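PDB 4ZEO: translation initiation factor eif-2b-like protein from Chaetomium thermophilum, which probably acts in translation initiation as the delta subunit of eIF2B, the guanine nucleotide exchange factor for eIF2. Local coordinates for residues K179-L182 with L183-K187; K196-L200 with S201-V205; L233-K236 with V237-D241; I257-L260 with I261-I265. All coordinates share one frame; numbering follows the deposited sequence.

Contact 1 of 4, residues K179-L182 with L183-K187; sequences KATL and LAFRK
T181 and F185 stand side by side one turn apart, pointing the same way, with the methyl of the threonine over one face of the aromatic ring. CG2 of T181 lies 3.8 Å from the centroid of the F185 ring and 18° off its normal, displaced toward the rim, with CZ and CE2 of F185 both 3.7 Å from it: a CH-pi contact. The torsions divide the work. CG2 of T181 is anti to its backbone N, which swings it toward the ring, while OG1 sits beside that N and bonds back to the carbonyl of R177. This is i to i+4 packing within helix 174-191, whose backbone bonds include F185 N to T181 O at 2.9 Å. The ring stems from beside that same carbonyl. Around the pair, L209, Q212 and L216 of helix 200-219 and L233 of helix 224-239 touch the phenylalanine. An alanine at F185 is likely to leave the T181 methyl without its aromatic cover and open a gap against these residues. On another side of the helix, the backbone N of L183 bonds to O of K179 at 3.0 Å. R186, extended from CG to NE, carries its guanidinium away from L182 to a salt bridge with D258 of helix 246-277.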
ATOM      1  N   LYS A 179       1.874   8.404   0.541  1.00 40.81           N
ATOM      2  CA  LYS A 179       3.096   9.188   0.405  1.00 43.95           C
ATOM      3  C   LYS A 179       2.830  10.579  -0.165  1.00 46.61           C
ATOM      4  O   LYS A 179       3.362  11.564   0.337  1.00 52.78           O
ATOM      5  CB  LYS A 179       4.103   8.460  -0.489  1.00 44.00           C
ATOM      6  CG  LYS A 179       5.511   8.972  -0.355  1.00 45.40           C
ATOM      7  CD  LYS A 179       6.433   8.398  -1.420  1.00 44.93           C
ATOM      8  CE  LYS A 179       7.817   8.972  -1.287  1.00 47.37           C
ATOM      9  NZ  LYS A 179       8.883   8.279  -2.116  1.00 52.23           N
ATOM     10  N   ALA A 180       2.000  10.656  -1.201  1.00 43.31           N
ATOM     11  CA  ALA A 180       1.669  11.934  -1.809  1.00 43.03           C
ATOM     12  C   ALA A 180       0.983  12.823  -0.768  1.00 43.05           C
ATOM     13  O   ALA A 180       1.308  14.001  -0.630  1.00 45.23           O
ATOM     14  CB  ALA A 180       0.769  11.723  -3.042  1.00 42.47           C
ATOM     15  N   THR A 181       0.086  12.217   0.008  1.00 39.32           N
ATOM     16  CA  THR A 181      -0.620  12.907   1.072  1.00 35.94           C
ATOM     17  C   THR A 181       0.320  13.422   2.156  1.00 39.83           C
ATOM     18  O   THR A 181       0.206  14.574   2.581  1.00 44.23           O
ATOM     19  CB  THR A 181      -1.662  11.986   1.739  1.00 33.61           C
ATOM     20  OG1 THR A 181      -2.565  11.481   0.752  1.00 34.69           O
ATOM     21  CG2 THR A 181      -2.451  12.727   2.817  1.00 31.22           C
ATOM     22  N   LEU A 182       1.238  12.576   2.616  1.00 39.02           N
ATOM     23  CA  LEU A 182       2.160  12.973   3.677  1.00 38.13           C
ATOM     24  C   LEU A 182       3.062  14.114   3.208  1.00 41.27           C
ATOM     25  O   LEU A 182       3.347  15.030   3.970  1.00 42.56           O
ATOM     26  CB  LEU A 182       3.014  11.784   4.136  1.00 37.70           C
ATOM     27  CG  LEU A 182       2.159  10.731   4.865  1.00 35.15           C
ATOM     28  CD1 LEU A 182       2.944   9.511   5.327  1.00 33.65           C
ATOM     29  CD2 LEU A 182       1.452  11.364   6.013  1.00 34.96           C
ATOM     30  N   LEU A 183       3.507  14.062   1.951  1.00 41.48           N
ATOM     31  CA  LEU A 183       4.331  15.133   1.403  1.00 43.98           C
ATOM     32  C   LEU A 183       3.558  16.443   1.235  1.00 44.14           C
ATOM     33  O   LEU A 183       4.102  17.513   1.479  1.00 50.09           O
ATOM     34  CB  LEU A 183       4.928  14.721   0.061  1.00 46.28           C
ATOM     35  CG  LEU A 183       6.005  13.642   0.110  1.00 46.79           C
ATOM     36  CD1 LEU A 183       6.418  13.266  -1.300  1.00 47.88           C
ATOM     37  CD2 LEU A 183       7.199  14.088   0.944  1.00 48.14           C
ATOM     38  N   ALA A 184       2.303  16.369   0.815  1.00 39.60           N
ATOM     39  CA  ALA A 184       1.492  17.574   0.704  1.00 40.03           C
ATOM     40  C   ALA A 184       1.265  18.178   2.090  1.00 41.99           C
ATOM     41  O   ALA A 184       1.362  19.410   2.278  1.00 42.66           O
ATOM     42  CB  ALA A 184       0.166  17.279   0.023  1.00 38.40           C
ATOM     43  N   PHE A 185       0.964  17.309   3.052  1.00 40.77           N
ATOM     44  CA  PHE A 185       0.783  17.730   4.446  1.00 41.72           C
ATOM     45  C   PHE A 185       2.075  18.366   4.985  1.00 45.41           C
ATOM     46  O   PHE A 185       2.063  19.285   5.803  1.00 47.44           O
ATOM     47  CB  PHE A 185       0.402  16.547   5.342  1.00 39.00           C
ATOM     48  CG  PHE A 185      -1.026  16.122   5.213  1.00 37.68           C
ATOM     49  CD1 PHE A 185      -1.903  16.798   4.370  1.00 38.49           C
ATOM     50  CD2 PHE A 185      -1.523  15.087   5.995  1.00 36.37           C
ATOM     51  CE1 PHE A 185      -3.242  16.410   4.284  1.00 37.38           C
ATOM     52  CE2 PHE A 185      -2.864  14.705   5.911  1.00 34.87           C
ATOM     53  CZ  PHE A 185      -3.713  15.362   5.059  1.00 34.95           C
ATOM     54  N   ARG A 186       3.200  17.848   4.528  1.00 46.11           N
ATOM     55  CA  ARG A 186       4.471  18.377   4.938  1.00 49.95           C
ATOM     56  C   ARG A 186       4.556  19.852   4.525  1.00 52.88           C
ATOM     57  O   ARG A 186       4.974  20.715   5.305  1.00 54.22           O
ATOM     58  CB  ARG A 186       5.589  17.539   4.328  1.00 52.42           C
ATOM     59  CG  ARG A 186       6.885  17.604   5.073  1.00 56.40           C
ATOM     60  CD  ARG A 186       7.985  16.883   4.336  1.00 57.32           C
ATOM     61  NE  ARG A 186       9.216  16.929   5.101  1.00 59.37           N
ATOM     62  CZ  ARG A 186      10.046  17.963   5.057  1.00 63.09           C
ATOM     63  NH1 ARG A 186       9.749  19.003   4.288  1.00 63.13           N
ATOM     64  NH2 ARG A 186      11.166  17.961   5.770  1.00 67.57           N
ATOM     65  N   LYS A 187       4.119  20.130   3.301  1.00 53.96           N
ATOM     66  CA  LYS A 187       4.108  21.484   2.773  1.00 56.14           C
ATOM     67  C   LYS A 187       3.099  22.373   3.533  1.00 53.72           C
ATOM     68  O   LYS A 187       3.355  23.548   3.792  1.00 56.86           O
ATOM     69  CB  LYS A 187       3.776  21.443   1.283  1.00 57.97           C
ATOM     70  CG  LYS A 187       4.921  21.006   0.394  1.00 61.88           C
ATOM     71  CD  LYS A 187       4.521  21.099  -1.065  1.00 64.92           C
ATOM     72  CE  LYS A 187       5.461  20.336  -1.993  1.00 68.64           C
ATOM     73  NZ  LYS A 187       6.735  21.058  -2.291  1.00 76.05           N
TER

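Contact 2 of 4, residues K196-L200 with S201-V205; sequences KGNSL and SRHFV
N198 and H203 meet at the start of helix 200-219, their side chains crossing at about a right angle with amide and imidazole planes 69° apart. From CB of N198, the chain runs anti to the backbone N (chi1 -153°), bringing CG to 3.7 Å from CB of H203. OD1 turns back to accept from the backbone N of S199 at 2.7 Å, in the carbonyl plane and on a lone pair, which helps to fix the amide's rotation. ND2 ends 3.9 Å from CD2 of H203, approaching the imidazole obliquely.

S199 is the N-cap residue. Its O takes two backbone donors, H203 N at 2.8 Å, almost in line with the carbonyl bond, and R202 N from above the carbonyl plane. Its OG shares a hydrogen bond with OG of S201 (2.7 Å), joining the cap to the first turn. CG of L200 packs 3.8 Å from CB of F204. A water joins L200 O to V205 N. H203 ND1 bonds to Y192 OH, and Y192 also meets the F204 ring edge-to-face. L200, F204 and V205 all lean on V237 of helix 224-239, while S199 and R202 touch I242 in the loop after that helix.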
ATOM      1  N   LYS A 196      -2.740  35.085  15.662  1.00 84.23           N
ATOM      2  CA  LYS A 196      -2.286  35.859  16.822  1.00 90.50           C
ATOM      3  C   LYS A 196      -3.124  35.477  18.050  1.00 90.39           C
ATOM      4  O   LYS A 196      -4.347  35.382  17.958  1.00 87.06           O
ATOM      5  CB  LYS A 196      -2.397  37.383  16.557  1.00 99.63           C
ATOM      6  CG  LYS A 196      -1.785  37.956  15.236  1.00126.77           C
ATOM      7  CD  LYS A 196      -0.960  36.962  14.385  1.00120.76           C
ATOM      8  CE  LYS A 196      -0.595  37.504  12.993  1.00118.42           C
ATOM      9  NZ  LYS A 196       0.199  36.501  12.198  1.00112.58           N
ATOM     10  N   GLY A 197      -2.475  35.264  19.192  1.00 93.25           N
ATOM     11  CA  GLY A 197      -3.193  34.847  20.384  1.00 95.46           C
ATOM     12  C   GLY A 197      -3.719  33.418  20.339  1.00 91.02           C
ATOM     13  O   GLY A 197      -4.689  33.082  21.021  1.00 88.98           O
ATOM     14  N   ASN A 198      -3.100  32.575  19.519  1.00 86.47           N
ATOM     15  CA  ASN A 198      -3.532  31.193  19.386  1.00 80.65           C
ATOM     16  C   ASN A 198      -2.334  30.242  19.386  1.00 77.83           C
ATOM     17  O   ASN A 198      -1.195  30.678  19.316  1.00 79.79           O
ATOM     18  CB  ASN A 198      -4.382  31.047  18.118  1.00 77.04           C
ATOM     19  CG  ASN A 198      -5.397  29.906  18.204  1.00 73.03           C
ATOM     20  OD1 ASN A 198      -5.153  28.877  18.840  1.00 71.16           O
ATOM     21  ND2 ASN A 198      -6.561  30.109  17.593  1.00 71.41           N
ATOM     22  N   SER A 199      -2.579  28.952  19.547  1.00 74.14           N
ATOM     23  CA  SER A 199      -1.508  27.974  19.492  1.00 73.03           C
ATOM     24  C   SER A 199      -1.821  26.932  18.432  1.00 69.59           C
ATOM     25  O   SER A 199      -2.983  26.674  18.127  1.00 66.30           O
ATOM     26  CB  SER A 199      -1.303  27.296  20.839  1.00 74.96           C
ATOM     27  OG  SER A 199      -2.367  26.407  21.108  1.00 74.45           O
ATOM     28  N   LEU A 200      -0.779  26.334  17.873  1.00 70.15           N
ATOM     29  CA  LEU A 200      -0.950  25.292  16.884  1.00 65.50           C
ATOM     30  C   LEU A 200      -1.741  24.139  17.491  1.00 63.32           C
ATOM     31  O   LEU A 200      -2.600  23.554  16.830  1.00 59.21           O
ATOM     32  CB  LEU A 200       0.421  24.808  16.393  1.00 64.97           C
ATOM     33  CG  LEU A 200       0.584  23.547  15.527  1.00 62.08           C
ATOM     34  CD1 LEU A 200       1.833  23.691  14.659  1.00 62.03           C
ATOM     35  CD2 LEU A 200       0.652  22.257  16.337  1.00 61.48           C
ATOM     36  N   SER A 201      -1.466  23.849  18.765  1.00 66.17           N
ATOM     37  CA  SER A 201      -2.093  22.736  19.493  1.00 63.79           C
ATOM     38  C   SER A 201      -3.608  22.849  19.523  1.00 63.62           C
ATOM     39  O   SER A 201      -4.296  21.861  19.699  1.00 65.70           O
ATOM     40  CB  SER A 201      -1.566  22.632  20.929  1.00 66.97           C
ATOM     41  OG  SER A 201      -1.901  23.768  21.694  1.00 72.51           O
ATOM     42  N   ARG A 202      -4.109  24.072  19.480  1.00 64.56           N
ATOM     43  CA  ARG A 202      -5.544  24.344  19.481  1.00 66.25           C
ATOM     44  C   ARG A 202      -6.136  24.680  18.089  1.00 68.37           C
ATOM     45  O   ARG A 202      -7.307  24.407  17.835  1.00 72.36           O
ATOM     46  CB  ARG A 202      -5.839  25.446  20.512  1.00 72.20           C
ATOM     47  CG  ARG A 202      -5.694  24.916  21.960  1.00 75.09           C
ATOM     48  CD  ARG A 202      -6.445  25.748  23.014  1.00 81.85           C
ATOM     49  NE  ARG A 202      -5.876  25.552  24.355  1.00 86.55           N
ATOM     50  CZ  ARG A 202      -6.327  26.127  25.470  1.00 91.95           C
ATOM     51  NH1 ARG A 202      -7.380  26.935  25.437  1.00 94.17           N
ATOM     52  NH2 ARG A 202      -5.731  25.879  26.632  1.00 95.99           N
ATOM     53  N   HIS A 203      -5.392  25.426  17.273  1.00 63.96           N
ATOM     54  CA  HIS A 203      -5.846  25.908  15.955  1.00 58.04           C
ATOM     55  C   HIS A 203      -5.673  24.949  14.757  1.00 53.97           C
ATOM     56  O   HIS A 203      -6.538  24.848  13.882  1.00 52.37           O
ATOM     57  CB  HIS A 203      -5.137  27.229  15.636  1.00 58.41           C
ATOM     58  CG  HIS A 203      -5.559  27.849  14.342  1.00 55.59           C
ATOM     59  ND1 HIS A 203      -4.806  27.763  13.186  1.00 53.34           N
ATOM     60  CD2 HIS A 203      -6.651  28.588  14.023  1.00 55.63           C
ATOM     61  CE1 HIS A 203      -5.428  28.400  12.212  1.00 53.68           C
ATOM     62  NE2 HIS A 203      -6.547  28.921  12.697  1.00 54.87           N
ATOM     63  N   PHE A 204      -4.527  24.286  14.691  1.00 52.29           N
ATOM     64  CA  PHE A 204      -4.112  23.600  13.474  1.00 48.11           C
ATOM     65  C   PHE A 204      -5.063  22.496  12.976  1.00 47.27           C
ATOM     66  O   PHE A 204      -5.451  22.484  11.805  1.00 46.88           O
ATOM     67  CB  PHE A 204      -2.692  23.042  13.669  1.00 45.50           C
ATOM     68  CG  PHE A 204      -2.165  22.304  12.472  1.00 41.11           C
ATOM     69  CD1 PHE A 204      -1.768  22.994  11.332  1.00 41.75           C
ATOM     70  CD2 PHE A 204      -2.033  20.921  12.489  1.00 37.87           C
ATOM     71  CE1 PHE A 204      -1.290  22.302  10.196  1.00 39.84           C
ATOM     72  CE2 PHE A 204      -1.545  20.225  11.368  1.00 36.75           C
ATOM     73  CZ  PHE A 204      -1.178  20.916  10.222  1.00 36.73           C
ATOM     74  N   VAL A 205      -5.454  21.584  13.847  1.00 46.38           N
ATOM     75  CA  VAL A 205      -6.281  20.471  13.405  1.00 43.83           C
ATOM     76  C   VAL A 205      -7.671  20.916  12.915  1.00 44.55           C
ATOM     77  O   VAL A 205      -8.049  20.622  11.782  1.00 45.49           O
ATOM     78  CB  VAL A 205      -6.405  19.406  14.531  1.00 48.90           C
ATOM     79  CG1 VAL A 205      -7.436  18.335  14.187  1.00 47.23           C
ATOM     80  CG2 VAL A 205      -5.028  18.787  14.812  1.00 48.04           C
TER
HETATM   81  O   HOH W   1      -4.647  21.790  16.374  1.00 36.77           O

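Contact 3 of 4, residues L233-K236 with V237-D241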
ATOM      1  N   LEU A 233      -0.848  11.391  13.139  1.00 33.93           N
ATOM      2  CA  LEU A 233      -0.474  12.802  13.078  1.00 36.84           C
ATOM      3  C   LEU A 233      -1.258  13.639  14.072  1.00 38.67           C
ATOM      4  O   LEU A 233      -0.692  14.495  14.762  1.00 41.42           O
ATOM      5  CB  LEU A 233      -0.693  13.369  11.662  1.00 37.22           C
ATOM      6  CG  LEU A 233      -0.494  14.884  11.466  1.00 39.04           C
ATOM      7  CD1 LEU A 233       0.909  15.327  11.836  1.00 42.61           C
ATOM      8  CD2 LEU A 233      -0.783  15.280  10.031  1.00 37.64           C
ATOM      9  N   LYS A 234      -2.568  13.412  14.140  1.00 38.77           N
ATOM     10  CA  LYS A 234      -3.381  14.179  15.067  1.00 38.32           C
ATOM     11  C   LYS A 234      -2.959  13.887  16.503  1.00 41.86           C
ATOM     12  O   LYS A 234      -2.940  14.792  17.335  1.00 46.57           O
ATOM     13  CB  LYS A 234      -4.854  13.889  14.868  1.00 38.23           C
ATOM     14  CG  LYS A 234      -5.487  14.706  13.765  1.00 35.71           C
ATOM     15  CD  LYS A 234      -6.873  14.195  13.472  1.00 35.81           C
ATOM     16  CE  LYS A 234      -7.525  14.966  12.340  1.00 35.56           C
ATOM     17  NZ  LYS A 234      -8.984  14.747  12.345  1.00 35.75           N
ATOM     18  N   ALA A 235      -2.612  12.637  16.809  1.00 42.06           N
ATOM     19  CA  ALA A 235      -2.086  12.335  18.151  1.00 44.66           C
ATOM     20  C   ALA A 235      -0.789  13.117  18.413  1.00 46.97           C
ATOM     21  O   ALA A 235      -0.605  13.651  19.504  1.00 48.83           O
ATOM     22  CB  ALA A 235      -1.867  10.841  18.344  1.00 38.31           C
ATOM     23  N   LYS A 236       0.081  13.216  17.403  1.00 45.05           N
ATOM     24  CA  LYS A 236       1.321  13.980  17.517  1.00 48.23           C
ATOM     25  C   LYS A 236       1.055  15.446  17.818  1.00 50.47           C
ATOM     26  O   LYS A 236       1.693  16.029  18.691  1.00 55.22           O
ATOM     27  CB  LYS A 236       2.144  13.861  16.237  1.00 50.01           C
ATOM     28  CG  LYS A 236       3.188  12.769  16.274  1.00 55.15           C
ATOM     29  CD  LYS A 236       4.287  13.028  17.330  1.00 60.50           C
ATOM     30  CE  LYS A 236       5.041  14.322  17.074  1.00 62.23           C
ATOM     31  NZ  LYS A 236       6.043  14.581  18.158  1.00 68.01           N
ATOM     32  N   VAL A 237       0.087  16.034  17.126  1.00 48.38           N
ATOM     33  CA  VAL A 237      -0.282  17.415  17.391  1.00 50.10           C
ATOM     34  C   VAL A 237      -0.777  17.578  18.828  1.00 54.36           C
ATOM     35  O   VAL A 237      -0.449  18.556  19.503  1.00 58.05           O
ATOM     36  CB  VAL A 237      -1.373  17.907  16.417  1.00 45.44           C
ATOM     37  CG1 VAL A 237      -1.885  19.283  16.831  1.00 45.83           C
ATOM     38  CG2 VAL A 237      -0.851  17.886  14.975  1.00 40.76           C
ATOM     39  N   ASN A 238      -1.547  16.605  19.296  1.00 53.71           N
ATOM     40  CA  ASN A 238      -2.076  16.658  20.649  1.00 57.92           C
ATOM     41  C   ASN A 238      -1.007  16.576  21.749  1.00 59.55           C
ATOM     42  O   ASN A 238      -1.308  16.854  22.900  1.00 63.68           O
ATOM     43  CB  ASN A 238      -3.133  15.574  20.843  1.00 61.23           C
ATOM     44  CG  ASN A 238      -4.532  16.039  20.432  1.00 62.82           C
ATOM     45  OD1 ASN A 238      -5.369  16.338  21.286  1.00 66.38           O
ATOM     46  ND2 ASN A 238      -4.798  16.068  19.129  1.00 57.33           N
ATOM     47  N   LYS A 239       0.200  16.095  21.440  1.00 58.74           N
ATOM     48  CA  LYS A 239       1.277  16.043  22.452  1.00 60.12           C
ATOM     49  C   LYS A 239       1.816  17.442  22.770  1.00 63.72           C
ATOM     50  O   LYS A 239       2.395  17.669  23.831  1.00 68.49           O
ATOM     51  CB  LYS A 239       2.408  15.084  22.019  1.00 56.80           C
ATOM     52  CG  LYS A 239       2.034  13.583  22.218  1.00 64.62           C
ATOM     53  CD  LYS A 239       2.834  12.579  21.371  1.00 65.25           C
ATOM     54  CE  LYS A 239       1.921  11.949  20.275  1.00 74.62           C
ATOM     55  NZ  LYS A 239       2.303  10.693  19.535  1.00 70.61           N
ATOM     56  N   PHE A 240       1.597  18.370  21.850  1.00 62.37           N
ATOM     57  CA  PHE A 240       1.930  19.780  22.027  1.00 67.15           C
ATOM     58  C   PHE A 240       0.961  20.524  22.956  1.00 70.83           C
ATOM     59  O   PHE A 240      -0.184  20.098  23.149  1.00 69.71           O
ATOM     60  CB  PHE A 240       1.959  20.444  20.659  1.00 64.28           C
ATOM     61  CG  PHE A 240       3.006  19.886  19.754  1.00 61.53           C
ATOM     62  CD1 PHE A 240       4.252  19.578  20.243  1.00 63.70           C
ATOM     63  CD2 PHE A 240       2.721  19.599  18.436  1.00 56.80           C
ATOM     64  CE1 PHE A 240       5.215  19.055  19.420  1.00 63.54           C
ATOM     65  CE2 PHE A 240       3.688  19.069  17.608  1.00 55.21           C
ATOM     66  CZ  PHE A 240       4.929  18.790  18.105  1.00 58.84           C
ATOM     67  N   ASP A 241       1.444  21.607  23.561  1.00 76.99           N
ATOM     68  CA  ASP A 241       0.624  22.453  24.433  1.00 82.62           C
ATOM     69  C   ASP A 241       0.621  23.902  23.937  1.00 83.42           C
ATOM     70  O   ASP A 241       1.368  24.253  23.015  1.00 80.17           O
ATOM     71  CB  ASP A 241       1.085  22.362  25.899  1.00 90.93           C
ATOM     72  CG  ASP A 241       2.525  22.803  26.105  1.00100.28           C
ATOM     73  OD1 ASP A 241       3.276  22.083  26.797  1.00103.02           O
ATOM     74  OD2 ASP A 241       2.912  23.868  25.594  1.00106.30           O
TER
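In the C-terminal part of helix 224-239, the side chain of N238 folds back onto the carbonyl of K234. ND2 of N238 gives a hydrogen bond of 2.9 Å to O of K234, with that oxygen close to the amide plane but the donor 42° above the carbonyl plane. The backbone N of N238 reaches the same oxygen from the opposite face, so one carbonyl is gripped by two donors of a single residue.

The pattern then shifts from i to i+4 toward i to i+3: K239 N is held by O of K236 at 3.1 Å and only weakly by O of A235, and F240 N likewise bonds to V237 O. O of K236 lies over one face of the F240 ring, offset toward its rim, 3.7 Å from CD2 of F240. K236 is bent at chi2 and chi3, K239 at chi3, and the K239 ammonium end lies by the K236 methylenes, NZ of K239 3.8 Å from CD of K236. On the inner side, V237 packs against L200 and V205 of helix 200-219, and L233 against L253 and W256 of helix 246-277. The two ammonium groups, K236 NZ and K239 NZ, remain 5.6 Å apart; their mutual repulsion probably discourages closer approach, while positive charge here would probably suit the electronegative C-terminal end of a helix dipole.

Contact 4 of 4, residues I257-L260 with I261-I265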
ATOM      1  N   ILE A 257       6.857  13.305  10.141  1.00 48.02           N
ATOM      2  CA  ILE A 257       6.394  12.891   8.819  1.00 44.22           C
ATOM      3  C   ILE A 257       7.483  12.145   8.050  1.00 45.83           C
ATOM      4  O   ILE A 257       7.220  11.135   7.401  1.00 43.81           O
ATOM      5  CB  ILE A 257       5.903  14.113   8.015  1.00 43.11           C
ATOM      6  CG1 ILE A 257       4.553  14.539   8.589  1.00 40.26           C
ATOM      7  CG2 ILE A 257       5.786  13.807   6.529  1.00 41.83           C
ATOM      8  CD1 ILE A 257       3.868  15.619   7.839  1.00 40.26           C
ATOM      9  N   ASP A 258       8.699  12.668   8.122  1.00 48.87           N
ATOM     10  CA  ASP A 258       9.837  12.084   7.444  1.00 53.35           C
ATOM     11  C   ASP A 258      10.140  10.711   8.015  1.00 53.00           C
ATOM     12  O   ASP A 258      10.489   9.781   7.304  1.00 50.76           O
ATOM     13  CB  ASP A 258      11.055  13.001   7.563  1.00 58.45           C
ATOM     14  CG  ASP A 258      10.908  14.265   6.740  1.00 60.57           C
ATOM     15  OD1 ASP A 258       9.941  14.369   5.959  1.00 56.39           O
ATOM     16  OD2 ASP A 258      11.764  15.162   6.871  1.00 66.76           O
ATOM     17  N   PHE A 259      10.012  10.610   9.323  1.00 54.18           N
ATOM     18  CA  PHE A 259      10.202   9.363  10.008  1.00 54.56           C
ATOM     19  C   PHE A 259       9.113   8.355   9.575  1.00 48.36           C
ATOM     20  O   PHE A 259       9.395   7.189   9.307  1.00 49.70           O
ATOM     21  CB  PHE A 259      10.163   9.608  11.514  1.00 59.11           C
ATOM     22  CG  PHE A 259      10.376   8.384  12.326  1.00 64.47           C
ATOM     23  CD1 PHE A 259      11.642   7.999  12.702  1.00 71.09           C
ATOM     24  CD2 PHE A 259       9.295   7.577  12.666  1.00 64.16           C
ATOM     25  CE1 PHE A 259      11.830   6.858  13.448  1.00 75.43           C
ATOM     26  CE2 PHE A 259       9.477   6.430  13.392  1.00 67.32           C
ATOM     27  CZ  PHE A 259      10.746   6.072  13.793  1.00 72.35           C
ATOM     28  N   LEU A 260       7.880   8.810   9.479  1.00 41.89           N
ATOM     29  CA  LEU A 260       6.795   7.921   9.107  1.00 41.32           C
ATOM     30  C   LEU A 260       6.944   7.408   7.665  1.00 44.11           C
ATOM     31  O   LEU A 260       6.804   6.217   7.413  1.00 44.21           O
ATOM     32  CB  LEU A 260       5.449   8.620   9.279  1.00 37.64           C
ATOM     33  CG  LEU A 260       4.254   7.670   9.225  1.00 35.77           C
ATOM     34  CD1 LEU A 260       4.169   6.867  10.491  1.00 37.02           C
ATOM     35  CD2 LEU A 260       2.964   8.406   8.998  1.00 32.54           C
ATOM     36  N   ILE A 261       7.277   8.301   6.735  1.00 46.07           N
ATOM     37  CA  ILE A 261       7.470   7.919   5.345  1.00 45.68           C
ATOM     38  C   ILE A 261       8.582   6.893   5.236  1.00 50.86           C
ATOM     39  O   ILE A 261       8.454   5.868   4.557  1.00 51.72           O
ATOM     40  CB  ILE A 261       7.802   9.142   4.467  1.00 45.20           C
ATOM     41  CG1 ILE A 261       6.559  10.032   4.332  1.00 41.68           C
ATOM     42  CG2 ILE A 261       8.314   8.723   3.108  1.00 39.38           C
ATOM     43  CD1 ILE A 261       6.774  11.266   3.456  1.00 41.32           C
ATOM     44  N   ASN A 262       9.664   7.136   5.945  1.00 54.50           N
ATOM     45  CA  ASN A 262      10.759   6.203   5.879  1.00 60.72           C
ATOM     46  C   ASN A 262      10.435   4.834   6.465  1.00 59.57           C
ATOM     47  O   ASN A 262      10.713   3.807   5.865  1.00 60.15           O
ATOM     48  CB  ASN A 262      11.989   6.747   6.573  1.00 66.27           C
ATOM     49  CG  ASN A 262      13.074   5.746   6.580  1.00 73.61           C
ATOM     50  OD1 ASN A 262      13.459   5.256   5.522  1.00 77.69           O
ATOM     51  ND2 ASN A 262      13.557   5.387   7.756  1.00 74.72           N
ATOM     52  N   GLU A 263       9.869   4.822   7.654  1.00 59.07           N
ATOM     53  CA  GLU A 263       9.615   3.564   8.328  1.00 59.51           C
ATOM     54  C   GLU A 263       8.389   2.789   7.792  1.00 51.48           C
ATOM     55  O   GLU A 263       8.442   1.566   7.664  1.00 51.32           O
ATOM     56  CB  GLU A 263       9.497   3.825   9.821  1.00 66.41           C
ATOM     57  CG  GLU A 263       8.621   2.892  10.581  1.00 72.99           C
ATOM     58  CD  GLU A 263       8.438   3.331  12.021  1.00 82.72           C
ATOM     59  OE1 GLU A 263       7.354   3.859  12.355  1.00 82.35           O
ATOM     60  OE2 GLU A 263       9.393   3.159  12.811  1.00 92.49           O
ATOM     61  N   ARG A 264       7.309   3.478   7.445  1.00 43.47           N
ATOM     62  CA  ARG A 264       6.123   2.774   6.996  1.00 42.05           C
ATOM     63  C   ARG A 264       6.024   2.629   5.467  1.00 42.79           C
ATOM     64  O   ARG A 264       5.191   1.895   4.977  1.00 42.38           O
ATOM     65  CB  ARG A 264       4.852   3.465   7.507  1.00 37.89           C
ATOM     66  CG  ARG A 264       4.855   3.948   8.942  1.00 38.61           C
ATOM     67  CD  ARG A 264       5.125   2.870   9.981  1.00 42.26           C
ATOM     68  NE  ARG A 264       4.002   1.961  10.102  1.00 44.15           N
ATOM     69  CZ  ARG A 264       3.016   2.036  10.992  1.00 45.51           C
ATOM     70  NH1 ARG A 264       2.067   1.116  10.937  1.00 46.72           N
ATOM     71  NH2 ARG A 264       2.968   2.981  11.932  1.00 44.60           N
ATOM     72  N   ILE A 265       6.850   3.337   4.713  1.00 40.01           N
ATOM     73  CA  ILE A 265       6.813   3.247   3.253  1.00 39.59           C
ATOM     74  C   ILE A 265       8.139   2.825   2.644  1.00 40.97           C
ATOM     75  O   ILE A 265       8.269   1.704   2.143  1.00 41.76           O
ATOM     76  CB  ILE A 265       6.400   4.572   2.613  1.00 41.29           C
ATOM     77  CG1 ILE A 265       5.016   4.975   3.122  1.00 40.58           C
ATOM     78  CG2 ILE A 265       6.445   4.466   1.072  1.00 40.12           C
ATOM     79  CD1 ILE A 265       4.514   6.288   2.577  1.00 43.39           C
TER
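I257 and I261 meet one turn apart on the packed side of this stretch of helix 246-277, CG2 of I257 lying 4.1 Å from CD1 of I261 and the two side chains crossing at a slant. The backbone N of I261 bonds to O of I257 at 2.9 Å. I257 and L260 are buried, and together with I261 they form the side that meets helix 174-191. L260 also has R264 one turn on, its methyl CD1 near CG of the arginine. CG of R264 is anti to the carbonyl carbon (chi1 -43°), and bends at chi2 and chi3 fold the methylenes beside L260 before the guanidinium leaves for T394 OG1.

The more solvent-facing side is different in kind: F259 and N262 lie exposed here, E263 partly. F259 and E263 approach one turn apart, with ring and carboxylate planes 77° apart. OE2 of E263 comes 3.3 Å from CE2 of F259, meeting the ring obliquely; both side chains start anti to the backbone N, and E263 then stays extended, which brings its carboxylate to the CE2 and CZ atoms of the ring. Replacing E263 by an alanine is likely to leave the F259 ring without its carboxylate neighbour and freer to turn.

Beyond the regular bonds, a wider pi-type turn begins at N262, and I261 O accepts from T266 OG1. I257, L260 and I261 press on I189, L182 and L183 of helix 174-191, while L260 and R264 also touch A229 and L232 of helix 224-239.

Overall arrangement
All four contacts lie in helices, or at their ends, of one helical region; contact 1 touches contacts 3 and 4, and contact 2 touches contact 3. Each is partly buried. The buried sides of contacts 1 and 4 face each other, their centres about 16 Å and 13 Å from that of the chain, and the R186-D258 salt bridge links them. Contacts 2 and 3 lie further out, their centres about 33 Å and 25 Å from that of the chain, and V205 packs on V237 there. Contacts 1 and 4 show mostly apolar packing on their inner sides, with charged groups at their outer edges, whereas contacts 2 and 3, at a helix start and near a helix end, use polar side chains to engage backbone groups.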